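Local coordinates for FdtA domain-containing protein (Helicobacter canadensis MIT 98-5491, PDB 7N67) that probably acts as a 3,4-ketoisomerase on a dTDP-linked keto sugar, a step in making an unusual formylated sugar, and binds thymidine diphosphate, at residues I41-N45 against L46-P50; Y136-N139 against E140-R143; R143-D146 against E147-M151. One frame throughout, in Å; residues are numbered along the deposited sequence.

Contact 1: residues I41-N45 against L46-P50; sequences IALEN and LKEIP. With TYD (thymidine-5'-diphosphate), chain E.
A type II beta turn from Glu-44 to Lys-47 ends strand 38-44, and the side chain of Glu-48 comes back from beyond the turn to bond the last strand residue. The main evidence is the bond from Glu-44 N to Glu-48 OE1, 3.0 Å long and 162° at the hydrogen, with the oxygen met nearly along its C-O axis. Glu-48 reaches it because its chain folds at chi2 (84°), which turns the carboxylate back over the strand end. The turn's own bond, Lys-47 N to Glu-44 O, is weak at 3.3 Å. Glu-44 and Lys-47 run side by side, and Glu-44 OE1 makes a salt bridge with Lys-47 NZ at 3.6 Å; Glu-44 OE2 instead accepts from Tyr-136 N of the second subunit. Beside the carboxylate bond, apolar packing joins strand and loop: Leu-43 CB meets Ile-49 CG1 at 3.9 Å, the two side chains crossing at about a right angle, while Leu-43 CD2 lies 3.7 Å from Glu-48 CB. Ala-42 CB approaches the thymine O4 at 3.4 Å, in a nucleotide site built mainly by the second subunit. Strand 38-44 pairs antiparallel with a strand of that subunit, so the sheet runs on across the subunit interface, consistent with a QdtA-like cupin.

Contact 2: residues Y136-N139 against E140-R143; sequences YNEN and EYIR. With TYD (thymidine-5'-diphosphate), chain C.
Glu-138 and Tyr-141 meet, and Glu-140 packs on Asn-137, round a short 3-10 turn that brings Glu-138 and Arg-143 together beside the nucleotide. Two backbone bonds define the turn: Glu-140 N to Asn-137 O, and Tyr-141 N to Glu-138 O at 3.2 Å. Glu-140 lays its CG against the Asn-137 amide, 3.9 Å from ND2, while Asn-137 OD1 accepts from Asn-139 N in an Asx turn. Glu-138 turns its chain away from its own N (chi1 -178°), then bends at chi2, which swings its carboxylate over one face of the Tyr-141 ring. There Arg-143 grips it side-on: Arg-143 NE reaches Glu-138 OE1 at 2.8 Å and Arg-143 NH2 reaches Glu-138 OE2 at 3.0 Å, each on a syn lone pair, with carboxylate and guanidinium planes only 23° apart. Glu-138 OE2 also accepts from Tyr-136 OH at 2.8 Å, from above the carboxylate plane; three bonds hold the carboxylate and probably restrict its rotation. The Tyr-136 and Tyr-141 rings meet obliquely, CE1 to CE1 at 3.7 Å. One face of the Tyr-136 ring lies on the thymine, N3 being 3.3 Å above the ring plane, over its centre, and Arg-143 NH1 and NH2 both donate to O1A of the alpha phosphate. Glu-138 is placed as a second-shell residue and probably positions Tyr-136 and Arg-143. His-71, Arg-68, Arg-55 and Gly-69, with Arg-37 of the second subunit, also bind the nucleotide in this cupin-type dTDP site.

Contact 3: residues R143-D146 against E147-M151; sequences RDYD and EFLRM. With TYD (thymidine-5'-diphosphate), chain C.
This is a local contact that covers the N-cap and most of the short helix 145-152, at the C-terminal end of the chain; an N-cap and i to i+3 and i to i+4 side-chain packing are found at its start. Asp-144 occupies the N-cap position. Its side chain turns OD1 toward the first turn, where Asp-144 OD1 accepts from Glu-147 N at 3.0 Å and 169°. The donor comes to the anti side of the carboxylate, a little out of its plane. Such a cap satisfies a backbone N-H that has no helical carbonyl before it, and the carboxylate's charge would probably interact favourably with the helix dipole. The Glu-147 side chain returns along the cap, with OE2 3.6 Å from Asp-144 CB.

Regular helical bonds follow. Phe-148 N donates to Asp-144 O, Leu-149 N to Tyr-145 O at 2.9 Å, and Arg-150 N to Asp-146 O almost straight, at 179°. The Arg-150 chain bends at chi3 and brings a face of its guanidinium to the same carbonyl: Asp-146 O lies 3.8 Å from the guanidinium plane, over its centre.

On another side of the helix, Tyr-145 carries the apolar packing. Leu-149 CG sits over one face of its ring in a CH-pi contact, 4.2 Å from the centroid and 19° off the normal, and Leu-149 CD1 touches Tyr-145 CE2 at 3.6 Å. Tyr-145 CE1 meets the edge of the Phe-148 ring, 3.8 Å from CD2. The Tyr-145 hydroxyl bonds to Asn-92, and its ring meets Trp-116 edge-to-face. Phe-148 packs on Ala-72 of strand 68-73 and, with Glu-147 and Met-151, on Ile-142, so the helix packs on the edge strand 141-142 and its neighbour 68-73.

Contacts 1, 2 and 3 follow one another along the chain. Contact 1 ends strand 38-44, an outermost strand of the six-stranded sheet, whereas contacts 2 and 3 lie at strand 141-142, an edge of the five-stranded sheet, and helix 145-152 after it. Centres of contacts 1 and 2 are 25 Å apart, and those of contacts 1 and 3 are 31 Å apart on opposite sides of the chain's centre. Contacts 2 and 3 touch, through Ile-142 against the helix, and share Arg-143. Contact 1 approaches a second nucleotide, held mainly by the second subunit, while contacts 2 and 3 share another, so each site draws on two subunits.

Contact 1: residues I41-N45 against L46-P50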
loop_
_atom_site.group_PDB
_atom_site.type_symbol
_atom_site.label_atom_id
_atom_site.label_comp_id
_atom_site.label_asym_id
_atom_site.label_seq_id
_atom_site.Cartn_x
_atom_site.Cartn_y
_atom_site.Cartn_z
ATOM N N ILE B 41 9.570 14.174 -0.125
ATOM C CA ILE B 41 9.477 15.095 -1.287
ATOM C C ILE B 41 8.687 16.317 -0.828
ATOM O O ILE B 41 7.664 16.141 -0.143
ATOM C CB ILE B 41 8.834 14.365 -2.472
ATOM C CG1 ILE B 41 9.784 13.303 -3.027
ATOM C CG2 ILE B 41 8.384 15.353 -3.536
ATOM C CD1 ILE B 41 9.126 12.364 -4.021
ATOM N N ALA B 42 9.195 17.508 -1.135
ATOM C CA ALA B 42 8.540 18.792 -0.804
ATOM C C ALA B 42 8.221 19.512 -2.118
ATOM O O ALA B 42 9.119 19.602 -2.972
ATOM C CB ALA B 42 9.416 19.595 0.128
ATOM N N LEU B 43 6.972 19.954 -2.278
ATOM C CA LEU B 43 6.496 20.653 -3.497
ATOM C C LEU B 43 5.866 21.987 -3.089
ATOM O O LEU B 43 4.848 21.975 -2.346
ATOM C CB LEU B 43 5.514 19.753 -4.265
ATOM C CG LEU B 43 6.051 18.367 -4.632
ATOM C CD1 LEU B 43 5.004 17.564 -5.384
ATOM C CD2 LEU B 43 7.311 18.449 -5.457
ATOM N N GLU B 44 6.460 23.084 -3.576
ATOM C CA GLU B 44 6.078 24.485 -3.248
ATOM C C GLU B 44 5.451 25.190 -4.461
ATOM O O GLU B 44 5.874 24.933 -5.590
ATOM C CB GLU B 44 7.319 25.256 -2.796
ATOM C CG GLU B 44 8.117 24.540 -1.718
ATOM C CD GLU B 44 8.883 25.482 -0.811
ATOM O OE1 GLU B 44 9.893 26.059 -1.258
ATOM O OE2 GLU B 44 8.426 25.673 0.307
ATOM N N ASN B 45 4.525 26.112 -4.197
ATOM C CA ASN B 45 3.991 27.113 -5.167
ATOM C C ASN B 45 5.116 27.740 -6.003
ATOM O O ASN B 45 6.152 28.129 -5.435
ATOM C CB ASN B 45 3.189 28.201 -4.456
ATOM C CG ASN B 45 1.886 27.642 -3.946
ATOM O OD1 ASN B 45 1.630 26.457 -4.163
ATOM N ND2 ASN B 45 1.081 28.467 -3.286
ATOM N N LEU B 46 4.877 27.824 -7.313
ATOM C CA LEU B 46 5.672 28.597 -8.299
ATOM C C LEU B 46 7.138 28.196 -8.177
ATOM O O LEU B 46 7.990 29.036 -8.489
ATOM C CB LEU B 46 5.441 30.091 -8.050
ATOM C CG LEU B 46 3.965 30.521 -8.080
ATOM C CD1 LEU B 46 3.771 31.964 -7.627
ATOM C CD2 LEU B 46 3.361 30.334 -9.467
ATOM N N LYS B 47 7.404 26.949 -7.777
ATOM C CA LYS B 47 8.771 26.378 -7.665
ATOM C C LYS B 47 8.761 25.001 -8.339
ATOM O O LYS B 47 8.904 24.978 -9.555
ATOM C CB LYS B 47 9.231 26.398 -6.203
ATOM C CG LYS B 47 10.642 26.938 -5.986
ATOM C CD LYS B 47 11.623 25.966 -5.357
ATOM C CE LYS B 47 11.569 25.968 -3.840
ATOM N NZ LYS B 47 12.823 25.449 -3.247
ATOM N N GLU B 48 8.539 23.898 -7.620
ATOM C CA GLU B 48 8.420 22.563 -8.267
ATOM C C GLU B 48 7.052 22.470 -8.947
ATOM O O GLU B 48 6.966 21.741 -9.939
ATOM C CB GLU B 48 8.615 21.417 -7.281
ATOM C CG GLU B 48 9.997 21.402 -6.659
ATOM C CD GLU B 48 10.153 22.309 -5.454
ATOM O OE1 GLU B 48 9.129 22.885 -4.998
ATOM O OE2 GLU B 48 11.294 22.444 -4.980
ATOM N N ILE B 49 6.048 23.178 -8.418
ATOM C CA ILE B 49 4.673 23.299 -8.985
ATOM C C ILE B 49 4.589 24.652 -9.668
ATOM O O ILE B 49 4.690 25.670 -8.990
ATOM C CB ILE B 49 3.598 23.218 -7.883
ATOM C CG1 ILE B 49 3.789 22.007 -6.972
ATOM C CG2 ILE B 49 2.204 23.261 -8.492
ATOM C CD1 ILE B 49 3.887 20.702 -7.713
ATOM N N PRO B 50 4.367 24.714 -10.998
ATOM C CA PRO B 50 4.371 25.988 -11.720
ATOM C C PRO B 50 2.993 26.673 -11.727
ATOM O O PRO B 50 2.564 27.148 -12.755
ATOM C CB PRO B 50 4.835 25.530 -13.109
ATOM C CG PRO B 50 4.114 24.205 -13.278
ATOM C CD PRO B 50 4.167 23.569 -11.896
HETATM P PA TYD E . 12.821 16.308 8.375
HETATM O O1A TYD E . 12.460 17.590 9.040
HETATM O O2A TYD E . 13.974 15.525 8.905
HETATM O O3A TYD E . 11.519 15.391 8.261
HETATM P PB TYD E . 10.387 14.914 9.282
HETATM O O1B TYD E . 9.567 13.878 8.515
HETATM O O2B TYD E . 11.165 14.322 10.436
HETATM O O3B TYD E . 9.571 16.109 9.681
HETATM O "O5'" TYD E . 13.076 16.560 6.817
HETATM C "C5'" TYD E . 14.009 15.688 6.149
HETATM C "C4'" TYD E . 14.812 16.529 5.195
HETATM O "O4'" TYD E . 13.912 17.148 4.248
HETATM C "C3'" TYD E . 15.609 17.650 5.863
HETATM O "O3'" TYD E . 16.924 17.708 5.331
HETATM C "C2'" TYD E . 14.829 18.902 5.495
HETATM C "C1'" TYD E . 14.206 18.531 4.156
HETATM N N1 TYD E . 12.948 19.253 3.858
HETATM C C2 TYD E . 12.929 20.107 2.772
HETATM O O2 TYD E . 13.901 20.278 2.046
HETATM N N3 TYD E . 11.737 20.763 2.583
HETATM C C4 TYD E . 10.583 20.646 3.340
HETATM O O4 TYD E . 9.577 21.303 3.040
HETATM C C5 TYD E . 10.666 19.727 4.449
HETATM C C5M TYD E . 9.455 19.538 5.317
HETATM C C6 TYD E . 11.829 19.089 4.658
#

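Contact 2: residues Y136-N139 against E140-R143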
loop_
_atom_site.group_PDB
_atom_site.type_symbol
_atom_site.label_atom_id
_atom_site.label_comp_id
_atom_site.label_asym_id
_atom_site.label_seq_id
_atom_site.Cartn_x
_atom_site.Cartn_y
_atom_site.Cartn_z
ATOM N N TYR B 136 -12.707 24.079 -7.040
ATOM C CA TYR B 136 -13.516 23.108 -7.818
ATOM C C TYR B 136 -14.691 23.857 -8.433
ATOM O O TYR B 136 -15.464 24.466 -7.692
ATOM C CB TYR B 136 -14.033 21.987 -6.915
ATOM C CG TYR B 136 -15.112 21.108 -7.494
ATOM C CD1 TYR B 136 -14.910 20.394 -8.659
ATOM C CD2 TYR B 136 -16.309 20.909 -6.830
ATOM C CE1 TYR B 136 -15.881 19.539 -9.155
ATOM C CE2 TYR B 136 -17.295 20.062 -7.311
ATOM C CZ TYR B 136 -17.085 19.375 -8.489
ATOM O OH TYR B 136 -18.046 18.540 -8.998
ATOM N N ASN B 137 -14.821 23.802 -9.747
ATOM C CA ASN B 137 -16.031 24.319 -10.432
ATOM C C ASN B 137 -16.589 23.227 -11.349
ATOM O O ASN B 137 -16.083 23.114 -12.480
ATOM C CB ASN B 137 -15.726 25.606 -11.198
ATOM C CG ASN B 137 -16.956 26.457 -11.427
ATOM O OD1 ASN B 137 -18.089 25.966 -11.425
ATOM N ND2 ASN B 137 -16.735 27.747 -11.612
ATOM N N GLU B 138 -17.615 22.491 -10.899
ATOM C CA GLU B 138 -18.317 21.488 -11.746
ATOM C C GLU B 138 -18.763 22.123 -13.073
ATOM O O GLU B 138 -18.730 21.414 -14.101
ATOM C CB GLU B 138 -19.502 20.877 -11.007
ATOM C CG GLU B 138 -20.222 19.813 -11.813
ATOM C CD GLU B 138 -19.395 18.608 -12.242
ATOM O OE1 GLU B 138 -19.909 17.799 -13.061
ATOM O OE2 GLU B 138 -18.257 18.460 -11.743
ATOM N N ASN B 139 -19.126 23.412 -13.063
ATOM C CA ASN B 139 -19.610 24.146 -14.261
ATOM C C ASN B 139 -18.533 24.163 -15.347
ATOM O O ASN B 139 -18.923 24.118 -16.521
ATOM C CB ASN B 139 -20.007 25.593 -13.962
ATOM C CG ASN B 139 -21.124 25.708 -12.951
ATOM O OD1 ASN B 139 -21.889 24.763 -12.762
ATOM N ND2 ASN B 139 -21.231 26.865 -12.313
ATOM N N GLU B 140 -17.246 24.256 -14.982
ATOM C CA GLU B 140 -16.115 24.443 -15.940
ATOM C C GLU B 140 -15.592 23.094 -16.466
ATOM O O GLU B 140 -14.670 23.119 -17.318
ATOM C CB GLU B 140 -14.990 25.250 -15.287
ATOM C CG GLU B 140 -15.368 26.697 -15.066
ATOM C CD GLU B 140 -15.887 27.331 -16.347
ATOM O OE1 GLU B 140 -15.136 27.288 -17.366
ATOM O OE2 GLU B 140 -17.055 27.811 -16.339
ATOM N N TYR B 141 -16.131 21.976 -15.964
ATOM C CA TYR B 141 -15.820 20.589 -16.413
ATOM C C TYR B 141 -16.448 20.343 -17.792
ATOM O O TYR B 141 -17.608 20.703 -18.030
ATOM C CB TYR B 141 -16.354 19.541 -15.431
ATOM C CG TYR B 141 -15.400 19.083 -14.354
ATOM C CD1 TYR B 141 -14.923 19.958 -13.391
ATOM C CD2 TYR B 141 -15.025 17.755 -14.258
ATOM C CE1 TYR B 141 -14.068 19.535 -12.387
ATOM C CE2 TYR B 141 -14.177 17.311 -13.261
ATOM C CZ TYR B 141 -13.699 18.204 -12.315
ATOM O OH TYR B 141 -12.856 17.768 -11.332
ATOM N N ILE B 142 -15.683 19.741 -18.692
ATOM C CA ILE B 142 -16.216 19.119 -19.934
ATOM C C ILE B 142 -16.110 17.610 -19.744
ATOM O O ILE B 142 -14.975 17.128 -19.628
ATOM C CB ILE B 142 -15.438 19.644 -21.150
ATOM C CG1 ILE B 142 -15.437 21.174 -21.155
ATOM C CG2 ILE B 142 -15.993 19.047 -22.437
ATOM C CD1 ILE B 142 -14.441 21.779 -22.090
ATOM N N ARG B 143 -17.248 16.928 -19.602
ATOM C CA ARG B 143 -17.317 15.474 -19.301
ATOM C C ARG B 143 -17.807 14.697 -20.534
ATOM O O ARG B 143 -18.214 13.527 -20.357
ATOM C CB ARG B 143 -18.259 15.210 -18.119
ATOM C CG ARG B 143 -17.856 15.882 -16.815
ATOM C CD ARG B 143 -18.724 15.404 -15.666
ATOM N NE ARG B 143 -18.265 15.890 -14.367
ATOM C CZ ARG B 143 -17.264 15.373 -13.660
ATOM N NH1 ARG B 143 -16.574 14.347 -14.124
ATOM N NH2 ARG B 143 -16.942 15.897 -12.490
HETATM P PA TYD C . -14.886 12.810 -10.713
HETATM O O1A TYD C . -14.701 14.008 -11.577
HETATM O O2A TYD C . -15.912 11.799 -11.099
HETATM O O3A TYD C . -13.469 12.114 -10.469
HETATM P PB TYD C . -12.270 11.645 -11.414
HETATM O O1B TYD C . -11.322 10.869 -10.502
HETATM O O2B TYD C . -12.944 10.773 -12.451
HETATM O O3B TYD C . -11.625 12.864 -12.008
HETATM O "O5'" TYD C . -15.191 13.268 -9.212
HETATM C "C5'" TYD C . -16.000 12.391 -8.404
HETATM C "C4'" TYD C . -16.924 13.252 -7.586
HETATM O "O4'" TYD C . -16.131 14.134 -6.760
HETATM C "C3'" TYD C . -17.862 14.130 -8.414
HETATM O "O3'" TYD C . -19.179 14.086 -7.884
HETATM C "C2'" TYD C . -17.270 15.521 -8.259
HETATM C "C1'" TYD C . -16.616 15.458 -6.886
HETATM N N1 TYD C . -15.475 16.388 -6.720
HETATM C C2 TYD C . -15.589 17.397 -5.784
HETATM O O2 TYD C . -16.583 17.543 -5.083
HETATM N N3 TYD C . -14.502 18.236 -5.715
HETATM C C4 TYD C . -13.336 18.163 -6.456
HETATM O O4 TYD C . -12.435 18.994 -6.276
HETATM C C5 TYD C . -13.276 17.077 -7.405
HETATM C C5M TYD C . -12.041 16.924 -8.244
HETATM C C6 TYD C . -14.336 16.258 -7.496
HETATM O O HOH W 1 -20.066 20.828 -16.847
#

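Contact 3: residues R143-D146 against E147-M151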
loop_
_atom_site.group_PDB
_atom_site.type_symbol
_atom_site.label_atom_id
_atom_site.label_comp_id
_atom_site.label_asym_id
_atom_site.label_seq_id
_atom_site.Cartn_x
_atom_site.Cartn_y
_atom_site.Cartn_z
ATOM N N ARG B 143 -17.248 16.928 -19.602
ATOM C CA ARG B 143 -17.317 15.474 -19.301
ATOM C C ARG B 143 -17.807 14.697 -20.534
ATOM O O ARG B 143 -18.214 13.527 -20.357
ATOM C CB ARG B 143 -18.259 15.210 -18.119
ATOM C CG ARG B 143 -17.856 15.882 -16.815
ATOM C CD ARG B 143 -18.724 15.404 -15.666
ATOM N NE ARG B 143 -18.265 15.890 -14.367
ATOM C CZ ARG B 143 -17.264 15.373 -13.660
ATOM N NH1 ARG B 143 -16.574 14.347 -14.124
ATOM N NH2 ARG B 143 -16.942 15.897 -12.490
ATOM N N ASP B 144 -17.816 15.323 -21.716
ATOM C CA ASP B 144 -18.223 14.696 -23.002
ATOM C C ASP B 144 -17.089 14.917 -23.999
ATOM O O ASP B 144 -16.721 16.099 -24.199
ATOM C CB ASP B 144 -19.530 15.288 -23.530
ATOM C CG ASP B 144 -20.055 14.587 -24.772
ATOM O OD1 ASP B 144 -19.543 14.858 -25.888
ATOM O OD2 ASP B 144 -20.946 13.753 -24.609
ATOM N N TYR B 145 -16.565 13.850 -24.612
ATOM C CA TYR B 145 -15.398 13.950 -25.533
ATOM C C TYR B 145 -15.781 14.774 -26.778
ATOM O O TYR B 145 -14.960 15.657 -27.213
ATOM C CB TYR B 145 -14.825 12.570 -25.873
ATOM C CG TYR B 145 -13.546 12.650 -26.669
ATOM C CD1 TYR B 145 -12.434 13.330 -26.187
ATOM C CD2 TYR B 145 -13.448 12.070 -27.924
ATOM C CE1 TYR B 145 -11.266 13.436 -26.929
ATOM C CE2 TYR B 145 -12.286 12.159 -28.672
ATOM C CZ TYR B 145 -11.193 12.840 -28.176
ATOM O OH TYR B 145 -10.065 12.910 -28.938
ATOM N N ASP B 146 -16.990 14.541 -27.314
ATOM C CA ASP B 146 -17.488 15.199 -28.558
ATOM C C ASP B 146 -17.565 16.721 -28.312
ATOM O O ASP B 146 -17.061 17.497 -29.175
ATOM C CB ASP B 146 -18.810 14.570 -29.024
ATOM C CG ASP B 146 -18.704 13.132 -29.515
ATOM O OD1 ASP B 146 -17.823 12.829 -30.336
ATOM O OD2 ASP B 146 -19.513 12.328 -29.098
ATOM N N GLU B 147 -18.136 17.119 -27.162
ATOM C CA GLU B 147 -18.158 18.506 -26.620
ATOM C C GLU B 147 -16.727 19.071 -26.585
ATOM O O GLU B 147 -16.528 20.244 -27.020
ATOM C CB GLU B 147 -18.812 18.479 -25.236
ATOM C CG GLU B 147 -19.345 19.819 -24.750
ATOM C CD GLU B 147 -19.822 19.831 -23.297
ATOM O OE1 GLU B 147 -20.194 20.924 -22.806
ATOM O OE2 GLU B 147 -19.826 18.750 -22.647
ATOM N N PHE B 148 -15.754 18.274 -26.125
ATOM C CA PHE B 148 -14.329 18.692 -26.032
ATOM C C PHE B 148 -13.787 18.981 -27.440
ATOM O O PHE B 148 -13.077 19.975 -27.639
ATOM C CB PHE B 148 -13.484 17.645 -25.288
ATOM C CG PHE B 148 -12.001 17.911 -25.336
ATOM C CD1 PHE B 148 -11.453 19.007 -24.692
ATOM C CD2 PHE B 148 -11.153 17.104 -26.070
ATOM C CE1 PHE B 148 -10.095 19.276 -24.775
ATOM C CE2 PHE B 148 -9.793 17.368 -26.137
ATOM C CZ PHE B 148 -9.266 18.448 -25.487
ATOM N N LEU B 149 -14.102 18.144 -28.427
ATOM C CA LEU B 149 -13.544 18.329 -29.800
ATOM C C LEU B 149 -14.139 19.603 -30.420
ATOM O O LEU B 149 -13.358 20.455 -30.942
ATOM C CB LEU B 149 -13.807 17.072 -30.640
ATOM C CG LEU B 149 -13.012 15.836 -30.221
ATOM C CD1 LEU B 149 -13.455 14.618 -31.002
ATOM C CD2 LEU B 149 -11.505 16.044 -30.379
ATOM N N ARG B 150 -15.460 19.768 -30.303
ATOM C CA ARG B 150 -16.157 21.019 -30.708
ATOM C C ARG B 150 -15.442 22.229 -30.085
ATOM O O ARG B 150 -15.080 23.150 -30.855
ATOM C CB ARG B 150 -17.638 20.941 -30.330
ATOM C CG ARG B 150 -18.434 20.008 -31.224
ATOM C CD ARG B 150 -19.916 20.230 -31.085
ATOM N NE ARG B 150 -20.382 19.652 -29.842
ATOM C CZ ARG B 150 -20.776 18.393 -29.690
ATOM N NH1 ARG B 150 -21.207 17.976 -28.507
ATOM N NH2 ARG B 150 -20.743 17.553 -30.710
ATOM N N MET B 151 -15.212 22.212 -28.762
ATOM C CA MET B 151 -14.500 23.294 -28.013
ATOM C C MET B 151 -13.115 23.532 -28.627
ATOM O O MET B 151 -12.761 24.699 -28.830
ATOM C CB MET B 151 -14.363 22.962 -26.523
ATOM C CG MET B 151 -13.864 24.119 -25.668
ATOM S SD MET B 151 -12.045 24.300 -25.649
ATOM C CE MET B 151 -11.572 22.869 -24.677
HETATM P PA TYD C . -14.886 12.810 -10.713
HETATM O O1A TYD C . -14.701 14.008 -11.577
HETATM O O2A TYD C . -15.912 11.799 -11.099
HETATM O O3A TYD C . -13.469 12.114 -10.469
HETATM P PB TYD C . -12.270 11.645 -11.414
HETATM O O1B TYD C . -11.322 10.869 -10.502
HETATM O O2B TYD C . -12.944 10.773 -12.451
HETATM O O3B TYD C . -11.625 12.864 -12.008
HETATM O "O5'" TYD C . -15.191 13.268 -9.212
HETATM C "C5'" TYD C . -16.000 12.391 -8.404
HETATM C "C4'" TYD C . -16.924 13.252 -7.586
HETATM O "O4'" TYD C . -16.131 14.134 -6.760
HETATM C "C3'" TYD C . -17.862 14.130 -8.414
HETATM O "O3'" TYD C . -19.179 14.086 -7.884
HETATM C "C2'" TYD C . -17.270 15.521 -8.259
HETATM C "C1'" TYD C . -16.616 15.458 -6.886
HETATM N N1 TYD C . -15.475 16.388 -6.720
HETATM C C2 TYD C . -15.589 17.397 -5.784
HETATM O O2 TYD C . -16.583 17.543 -5.083
HETATM N N3 TYD C . -14.502 18.236 -5.715
HETATM C C4 TYD C . -13.336 18.163 -6.456
HETATM O O4 TYD C . -12.435 18.994 -6.276
HETATM C C5 TYD C . -13.276 17.077 -7.405
HETATM C C5M TYD C . -12.041 16.924 -8.244
HETATM C C6 TYD C . -14.336 16.258 -7.496
#